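Local coordinates for adenosine monophosphate-protein transferase (Sulfolobus tokodaii, PDB 2EKM), which is of unproven function but probably acts on adenosine or an adenine nucleotide, at residues G141-E145 with A146-E150; E153-K157 with F158-R162; L67-L70 with A71-T74. One frame throughout, in Å; residues are numbered along the deposited sequence.

Overall arrangement
All three contacts are local, each made within one continuous run of chain. Interactions 1 and 2 share helix 145-157, one at its first turn and the other at its last, with centres about 16 Å apart; this C-terminal helix stands well away from the chain's centre and lies against the second subunit. Interaction 3 sits in the middle of helix 65-78, which packs on the body of the same chain, and lies nearest the chain's centre. Interaction 2 is a surface contact, while 1 and 3 are partly buried. Chemistry follows place: side-chain capping at the helix start, a glycine turn, water and terminal charge at its end, and regular backbone bonding in mid-helix 65-78.

Interaction 1. Residues G141-E145 with A146-E150; sequences GIETE and ADIKE
With chi1 at 66°, Thr144 holds OG1 between its backbone N and carbonyl carbon, turned toward the first turn of the helix, while Asp147 keeps CG anti to its own carbonyl carbon and swings the carboxylate back over the threonine. The two residues then exchange bonds. Asp147 N gives its hydrogen to Thr144 OG1 at 3.3 Å, and Thr144 N donates to Asp147 OD2 at 2.8 Å, nearly straight at 169°. That N-H meets the anti side of OD2, somewhat out of the carboxylate plane. A weak bond from Thr144 OG1 to the same oxygen, 3.2 Å, adds a second grip on OD2. This reciprocal pair is a capping box, with Thr144 as the N-cap of helix 145-157: it gives an amide of the first turn a side-chain acceptor. Regular helical bonding starts at once, Ile148 N reaching Thr144 O at 2.9 Å in the carbonyl plane, and Lys149 N following to Glu145 O.

Glu143 comes up on the other flank. Its CB touches Asp147 CB at 3.6 Å, and its extended chain crosses Ile148 at about a right angle, CD lying 3.4 Å from Ile148 CG1. The buried carboxylate is matched by two arginines, OE2 by Arg151 of the same helix and OE1 by Arg59 of the second subunit. Trp60 of that subunit donates its NE1 to Glu143 O and packs on Ile148 and Glu145, while Gly141 and Ile142 join a strand of the same neighbour in a parallel ladder.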
loop_
_atom_site.group_PDB
_atom_site.type_symbol
_atom_site.label_atom_id
_atom_site.label_comp_id
_atom_site.label_asym_id
_atom_site.label_seq_id
_atom_site.Cartn_x
_atom_site.Cartn_y
_atom_site.Cartn_z
ATOM N N GLY A 141 -17.108 16.777 10.409
ATOM C CA GLY A 141 -18.514 16.419 10.419
ATOM C C GLY A 141 -18.910 15.486 9.291
ATOM O O GLY A 141 -18.054 14.971 8.566
ATOM N N ILE A 142 -20.217 15.273 9.144
ATOM C CA ILE A 142 -20.759 14.397 8.109
ATOM C C ILE A 142 -21.585 15.224 7.128
ATOM O O ILE A 142 -22.446 16.001 7.540
ATOM C CB ILE A 142 -21.652 13.305 8.735
ATOM C CG1 ILE A 142 -20.838 12.495 9.745
ATOM C CG2 ILE A 142 -22.213 12.397 7.646
ATOM C CD1 ILE A 142 -21.634 11.433 10.469
ATOM N N GLU A 143 -21.332 15.052 5.833
ATOM C CA GLU A 143 -22.051 15.818 4.821
ATOM C C GLU A 143 -23.539 15.482 4.802
ATOM O O GLU A 143 -23.941 14.356 5.089
ATOM C CB GLU A 143 -21.455 15.580 3.427
ATOM C CG GLU A 143 -21.986 14.343 2.712
ATOM C CD GLU A 143 -21.427 14.192 1.309
ATOM O OE1 GLU A 143 -21.364 15.203 0.575
ATOM O OE2 GLU A 143 -21.063 13.060 0.934
ATOM N N THR A 144 -24.346 16.478 4.455
ATOM C CA THR A 144 -25.795 16.328 4.390
ATOM C C THR A 144 -26.239 16.100 2.947
ATOM O O THR A 144 -25.423 16.127 2.027
ATOM C CB THR A 144 -26.497 17.597 4.897
ATOM O OG1 THR A 144 -26.208 18.683 4.002
ATOM C CG2 THR A 144 -26.002 17.961 6.296
ATOM N N GLU A 145 -27.537 15.881 2.755
ATOM C CA GLU A 145 -28.079 15.674 1.418
ATOM C C GLU A 145 -27.762 16.901 0.577
ATOM O O GLU A 145 -27.426 16.790 -0.603
ATOM C CB GLU A 145 -29.594 15.462 1.477
ATOM C CG GLU A 145 -30.024 14.091 1.974
ATOM C CD GLU A 145 -29.498 12.960 1.103
ATOM O OE1 GLU A 145 -29.285 13.189 -0.109
ATOM O OE2 GLU A 145 -29.310 11.838 1.624
ATOM N N ALA A 146 -27.864 18.073 1.195
ATOM C CA ALA A 146 -27.573 19.326 0.509
ATOM C C ALA A 146 -26.125 19.316 0.031
ATOM O O ALA A 146 -25.843 19.685 -1.109
ATOM C CB ALA A 146 -27.812 20.507 1.445
ATOM N N ASP A 147 -25.210 18.896 0.904
ATOM C CA ASP A 147 -23.790 18.825 0.558
ATOM C C ASP A 147 -23.588 17.869 -0.617
ATOM O O ASP A 147 -22.849 18.162 -1.554
ATOM C CB ASP A 147 -22.958 18.326 1.749
ATOM C CG ASP A 147 -22.921 19.315 2.900
ATOM O OD1 ASP A 147 -22.797 20.529 2.636
ATOM O OD2 ASP A 147 -22.995 18.875 4.071
ATOM N N ILE A 148 -24.253 16.722 -0.548
ATOM C CA ILE A 148 -24.166 15.707 -1.589
ATOM C C ILE A 148 -24.551 16.277 -2.951
ATOM O O ILE A 148 -23.874 16.039 -3.951
ATOM C CB ILE A 148 -25.088 14.512 -1.255
ATOM C CG1 ILE A 148 -24.571 13.807 0.004
ATOM C CG2 ILE A 148 -25.165 13.556 -2.440
ATOM C CD1 ILE A 148 -25.430 12.639 0.458
ATOM N N LYS A 149 -25.641 17.036 -2.981
ATOM C CA LYS A 149 -26.114 17.639 -4.219
ATOM C C LYS A 149 -25.062 18.579 -4.798
ATOM O O LYS A 149 -24.877 18.652 -6.014
ATOM C CB LYS A 149 -27.420 18.398 -3.957
ATOM C CG LYS A 149 -27.987 19.133 -5.156
ATOM C CD LYS A 149 -29.364 19.698 -4.833
ATOM C CE LYS A 149 -29.903 20.549 -5.973
ATOM N NZ LYS A 149 -29.057 21.751 -6.202
ATOM N N GLU A 150 -24.357 19.286 -3.922
ATOM C CA GLU A 150 -23.339 20.222 -4.370
ATOM C C GLU A 150 -22.071 19.557 -4.917
ATOM O O GLU A 150 -21.530 20.004 -5.927
ATOM C CB GLU A 150 -22.975 21.183 -3.240
ATOM C CG GLU A 150 -22.093 22.335 -3.692
ATOM C CD GLU A 150 -21.888 23.374 -2.610
ATOM O OE1 GLU A 150 -22.896 23.824 -2.023
ATOM O OE2 GLU A 150 -20.721 23.747 -2.354
#

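Interaction 2. Residues E153-K157 with F158-R162; sequences ELLRK and FGYKR
Leu155 O and Arg156 O, near the end of helix 145-157, are taken up by the chain as it turns back over them in a Schellman motif. Tyr160 N donates to Leu155 O at 2.9 Å, nearly in line with the carbonyl, and Lys161 N adds a weak bond to that oxygen. Gly159 N bonds to Arg156 O at 3.1 Å but comes from above the carbonyl plane. The turn needs positive phi at Gly159 (75°), which glycine adopts easily. One turn earlier, Leu154 O accepts from Phe158 N and also sits at the edge of the Phe158 ring, 3.1 Å from Phe158 CD1. Leu154 holds CG anti to its backbone N (chi1 180°), which carries its CD1 to within 3.4 Å of Phe158 CE1.

Arg156 spreads along the returning chain. Its CG meets Lys161 O at 3.2 Å, and Lys161 CB sits over one face of the guanidinium. Arg156 NE is paired with the terminal carboxylate, Arg162 OXT, by charge alone, because the oxygen lies well out of the guanidinium plane. The other ends go elsewhere: NH2 to Glu30 of the second subunit, NH1 weakly to Lys152 O. With an alanine in place of Arg156, the terminal carboxylate and that glutamate would probably lose a positive partner, leaving the last residues freer to move. Lys161 NZ is likewise paired with Asp31 and Glu34 of the second subunit, and Tyr160 meets Phe25 of the second subunit in a T-shaped (edge-to-face) stack.

A water bridges the turn: it donates to Arg156 O at 2.7 Å and to Lys161 O at 2.6 Å, and accepts from Arg162 NH1.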
loop_
_atom_site.group_PDB
_atom_site.type_symbol
_atom_site.label_atom_id
_atom_site.label_comp_id
_atom_site.label_asym_id
_atom_site.label_seq_id
_atom_site.Cartn_x
_atom_site.Cartn_y
_atom_site.Cartn_z
ATOM N N GLU A 153 -22.791 18.316 -8.387
ATOM C CA GLU A 153 -22.769 19.405 -9.360
ATOM C C GLU A 153 -21.329 19.812 -9.652
ATOM O O GLU A 153 -20.977 20.149 -10.783
ATOM C CB GLU A 153 -23.544 20.613 -8.827
ATOM C CG GLU A 153 -24.986 20.301 -8.467
ATOM C CD GLU A 153 -25.780 21.539 -8.098
ATOM O OE1 GLU A 153 -25.299 22.332 -7.258
ATOM O OE2 GLU A 153 -26.891 21.715 -8.645
ATOM N N LEU A 154 -20.499 19.774 -8.620
ATOM C CA LEU A 154 -19.095 20.138 -8.746
ATOM C C LEU A 154 -18.369 19.301 -9.805
ATOM O O LEU A 154 -17.702 19.845 -10.687
ATOM C CB LEU A 154 -18.402 19.979 -7.390
ATOM C CG LEU A 154 -16.912 20.311 -7.322
ATOM C CD1 LEU A 154 -16.693 21.760 -7.715
ATOM C CD2 LEU A 154 -16.396 20.055 -5.913
ATOM N N LEU A 155 -18.495 17.981 -9.717
ATOM C CA LEU A 155 -17.832 17.094 -10.670
ATOM C C LEU A 155 -18.369 17.271 -12.087
ATOM O O LEU A 155 -17.626 17.153 -13.061
ATOM C CB LEU A 155 -17.985 15.633 -10.239
ATOM C CG LEU A 155 -17.322 15.258 -8.912
ATOM C CD1 LEU A 155 -17.413 13.760 -8.712
ATOM C CD2 LEU A 155 -15.868 15.708 -8.908
ATOM N N ARG A 156 -19.660 17.556 -12.201
ATOM C CA ARG A 156 -20.262 17.756 -13.508
ATOM C C ARG A 156 -19.851 19.097 -14.104
ATOM O O ARG A 156 -19.672 19.211 -15.317
ATOM C CB ARG A 156 -21.783 17.623 -13.398
ATOM C CG ARG A 156 -22.183 16.170 -13.201
ATOM C CD ARG A 156 -23.427 15.983 -12.359
ATOM N NE ARG A 156 -23.608 14.573 -12.013
ATOM C CZ ARG A 156 -22.779 13.876 -11.238
ATOM N NH1 ARG A 156 -21.702 14.450 -10.715
ATOM N NH2 ARG A 156 -23.021 12.594 -10.989
ATOM N N LYS A 157 -19.675 20.104 -13.252
ATOM C CA LYS A 157 -19.253 21.420 -13.722
ATOM C C LYS A 157 -17.832 21.347 -14.263
ATOM O O LYS A 157 -17.482 22.054 -15.204
ATOM C CB LYS A 157 -19.313 22.457 -12.590
ATOM C CG LYS A 157 -20.719 22.929 -12.250
ATOM C CD LYS A 157 -20.706 23.977 -11.144
ATOM C CE LYS A 157 -22.120 24.424 -10.800
ATOM N NZ LYS A 157 -22.162 25.353 -9.630
ATOM N N PHE A 158 -17.007 20.494 -13.667
ATOM C CA PHE A 158 -15.633 20.360 -14.128
ATOM C C PHE A 158 -15.481 19.286 -15.200
ATOM O O PHE A 158 -14.371 18.981 -15.629
ATOM C CB PHE A 158 -14.695 20.082 -12.951
ATOM C CG PHE A 158 -14.423 21.291 -12.097
ATOM C CD1 PHE A 158 -15.413 21.817 -11.272
ATOM C CD2 PHE A 158 -13.178 21.915 -12.130
ATOM C CE1 PHE A 158 -15.168 22.948 -10.490
ATOM C CE2 PHE A 158 -12.921 23.048 -11.352
ATOM C CZ PHE A 158 -13.920 23.563 -10.531
ATOM N N GLY A 159 -16.603 18.713 -15.619
ATOM C CA GLY A 159 -16.589 17.709 -16.669
ATOM C C GLY A 159 -16.106 16.303 -16.364
ATOM O O GLY A 159 -15.864 15.532 -17.294
ATOM N N TYR A 160 -15.964 15.950 -15.092
ATOM C CA TYR A 160 -15.510 14.607 -14.743
ATOM C C TYR A 160 -16.643 13.592 -14.841
ATOM O O TYR A 160 -16.416 12.428 -15.164
ATOM C CB TYR A 160 -14.915 14.593 -13.332
ATOM C CG TYR A 160 -13.568 15.275 -13.245
ATOM C CD1 TYR A 160 -12.488 14.817 -13.998
ATOM C CD2 TYR A 160 -13.376 16.385 -12.424
ATOM C CE1 TYR A 160 -11.247 15.448 -13.937
ATOM C CE2 TYR A 160 -12.140 17.025 -12.354
ATOM C CZ TYR A 160 -11.081 16.551 -13.114
ATOM O OH TYR A 160 -9.863 17.185 -13.061
ATOM N N LYS A 161 -17.861 14.053 -14.570
ATOM C CA LYS A 161 -19.053 13.210 -14.619
ATOM C C LYS A 161 -20.166 13.957 -15.352
ATOM O O LYS A 161 -20.124 15.181 -15.480
ATOM C CB LYS A 161 -19.536 12.895 -13.201
ATOM C CG LYS A 161 -18.522 12.205 -12.303
ATOM C CD LYS A 161 -18.403 10.726 -12.626
ATOM C CE LYS A 161 -17.452 10.022 -11.664
ATOM N NZ LYS A 161 -17.345 8.572 -11.974
ATOM N N ARG A 162 -21.158 13.212 -15.829
ATOM C CA ARG A 162 -22.303 13.798 -16.515
ATOM C C ARG A 162 -23.509 13.691 -15.589
ATOM O O ARG A 162 -24.449 14.498 -15.742
ATOM C CB ARG A 162 -22.596 13.066 -17.829
ATOM C CG ARG A 162 -21.565 13.280 -18.930
ATOM C CD ARG A 162 -21.343 14.756 -19.213
ATOM N NE ARG A 162 -20.639 14.972 -20.474
ATOM C CZ ARG A 162 -20.135 16.139 -20.862
ATOM N NH1 ARG A 162 -20.249 17.204 -20.081
ATOM N NH2 ARG A 162 -19.532 16.247 -22.037
ATOM O OXT ARG A 162 -23.497 12.786 -14.728
HETATM O O HOH W 1 -20.549 17.241 -17.022
#

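Interaction 3. Residues L67-L70 with A71-T74; sequences LIKL and AQQT
Ala71 N donates to Leu67 O, Gln72 N to Ile68 O, Gln73 N to Lys69 O and Thr74 N to Leu70 O: four successive i to i+4 bonds of an alpha helix, all between 2.9 and 3.0 Å. The last is almost straight, at 175°.

Of the polar side chains, Thr74 has OG1 beside its own backbone N (chi1 -65°), which brings it 3.3 Å from Leu70 O; any bond there is weak, and the stronger partner is Tyr87 OH on strand 83-89. The two glutamines lie back along the previous turn through their aliphatic parts. Gln73 CG is 3.1 Å from Lys69 O, and Gln72 CG comes to 3.3 Å from Ile68 O.

The remaining side-chain touches set methyls against amide ends. Ile68 CG2 rests 3.6 Å from Gln72 OE1 as the two side chains cross, and Leu70 CD2 stands 3.9 Å from Gln73 NE2. The apolar side chains also pack on other elements: Leu67, Leu70 and Ala71 on Tyr87, and Ile68 on Trp60 of strand 57-62, where Gln72 packs as well. Gln72 also meets Ile142 of the third subunit.

Cohesion within residues 67-74 therefore comes chiefly from the main chain, leaving Leu67, Leu70 and Ala71 to seat helix 65-78 on its antiparallel sheet.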
loop_
_atom_site.group_PDB
_atom_site.type_symbol
_atom_site.label_atom_id
_atom_site.label_comp_id
_atom_site.label_asym_id
_atom_site.label_seq_id
_atom_site.Cartn_x
_atom_site.Cartn_y
_atom_site.Cartn_z
ATOM N N LEU A 67 10.423 20.907 -11.116
ATOM C CA LEU A 67 9.737 19.772 -10.503
ATOM C C LEU A 67 10.756 18.726 -10.069
ATOM O O LEU A 67 10.571 18.048 -9.058
ATOM C CB LEU A 67 8.727 19.154 -11.478
ATOM C CG LEU A 67 7.560 20.062 -11.870
ATOM C CD1 LEU A 67 6.577 19.284 -12.741
ATOM C CD2 LEU A 67 6.872 20.588 -10.616
ATOM N N ILE A 68 11.832 18.596 -10.839
ATOM C CA ILE A 68 12.886 17.645 -10.503
ATOM C C ILE A 68 13.519 18.055 -9.170
ATOM O O ILE A 68 13.722 17.222 -8.291
ATOM C CB ILE A 68 13.968 17.601 -11.616
ATOM C CG1 ILE A 68 13.391 16.934 -12.869
ATOM C CG2 ILE A 68 15.195 16.837 -11.139
ATOM C CD1 ILE A 68 14.318 16.966 -14.090
ATOM N N LYS A 69 13.814 19.343 -9.018
ATOM C CA LYS A 69 14.418 19.849 -7.785
ATOM C C LYS A 69 13.524 19.596 -6.575
ATOM O O LYS A 69 14.001 19.213 -5.508
ATOM C CB LYS A 69 14.712 21.349 -7.908
ATOM C CG LYS A 69 15.939 21.668 -8.753
ATOM C CD LYS A 69 16.233 23.162 -8.755
ATOM C CE LYS A 69 17.616 23.460 -9.318
ATOM N NZ LYS A 69 17.772 23.045 -10.740
ATOM N N LEU A 70 12.227 19.815 -6.741
ATOM C CA LEU A 70 11.288 19.580 -5.656
ATOM C C LEU A 70 11.348 18.109 -5.251
ATOM O O LEU A 70 11.426 17.786 -4.069
ATOM C CB LEU A 70 9.870 19.940 -6.101
ATOM C CG LEU A 70 9.601 21.437 -6.243
ATOM C CD1 LEU A 70 8.247 21.667 -6.902
ATOM C CD2 LEU A 70 9.649 22.079 -4.863
ATOM N N ALA A 71 11.315 17.221 -6.239
ATOM C CA ALA A 71 11.372 15.783 -5.978
ATOM C C ALA A 71 12.651 15.416 -5.233
ATOM O O ALA A 71 12.620 14.638 -4.283
ATOM C CB ALA A 71 11.292 15.007 -7.292
ATOM N N GLN A 72 13.775 15.975 -5.675
ATOM C CA GLN A 72 15.066 15.710 -5.044
ATOM C C GLN A 72 15.055 16.137 -3.576
ATOM O O GLN A 72 15.446 15.379 -2.688
ATOM C CB GLN A 72 16.179 16.466 -5.784
ATOM C CG GLN A 72 16.507 15.926 -7.183
ATOM C CD GLN A 72 17.461 16.830 -7.956
ATOM O OE1 GLN A 72 18.042 16.425 -8.965
ATOM N NE2 GLN A 72 17.615 18.063 -7.490
ATOM N N GLN A 73 14.605 17.363 -3.332
ATOM C CA GLN A 73 14.547 17.909 -1.981
ATOM C C GLN A 73 13.674 17.067 -1.057
ATOM O O GLN A 73 14.101 16.676 0.027
ATOM C CB GLN A 73 14.036 19.352 -2.037
ATOM C CG GLN A 73 14.969 20.276 -2.801
ATOM C CD GLN A 73 14.291 21.535 -3.306
ATOM O OE1 GLN A 73 14.901 22.333 -4.013
ATOM N NE2 GLN A 73 13.024 21.717 -2.951
ATOM N N THR A 74 12.452 16.786 -1.492
ATOM C CA THR A 74 11.537 15.986 -0.695
ATOM C C THR A 74 12.104 14.590 -0.426
ATOM O O THR A 74 11.986 14.074 0.683
ATOM C CB THR A 74 10.157 15.892 -1.389
ATOM O OG1 THR A 74 9.571 17.202 -1.428
ATOM C CG2 THR A 74 9.223 14.949 -0.635
#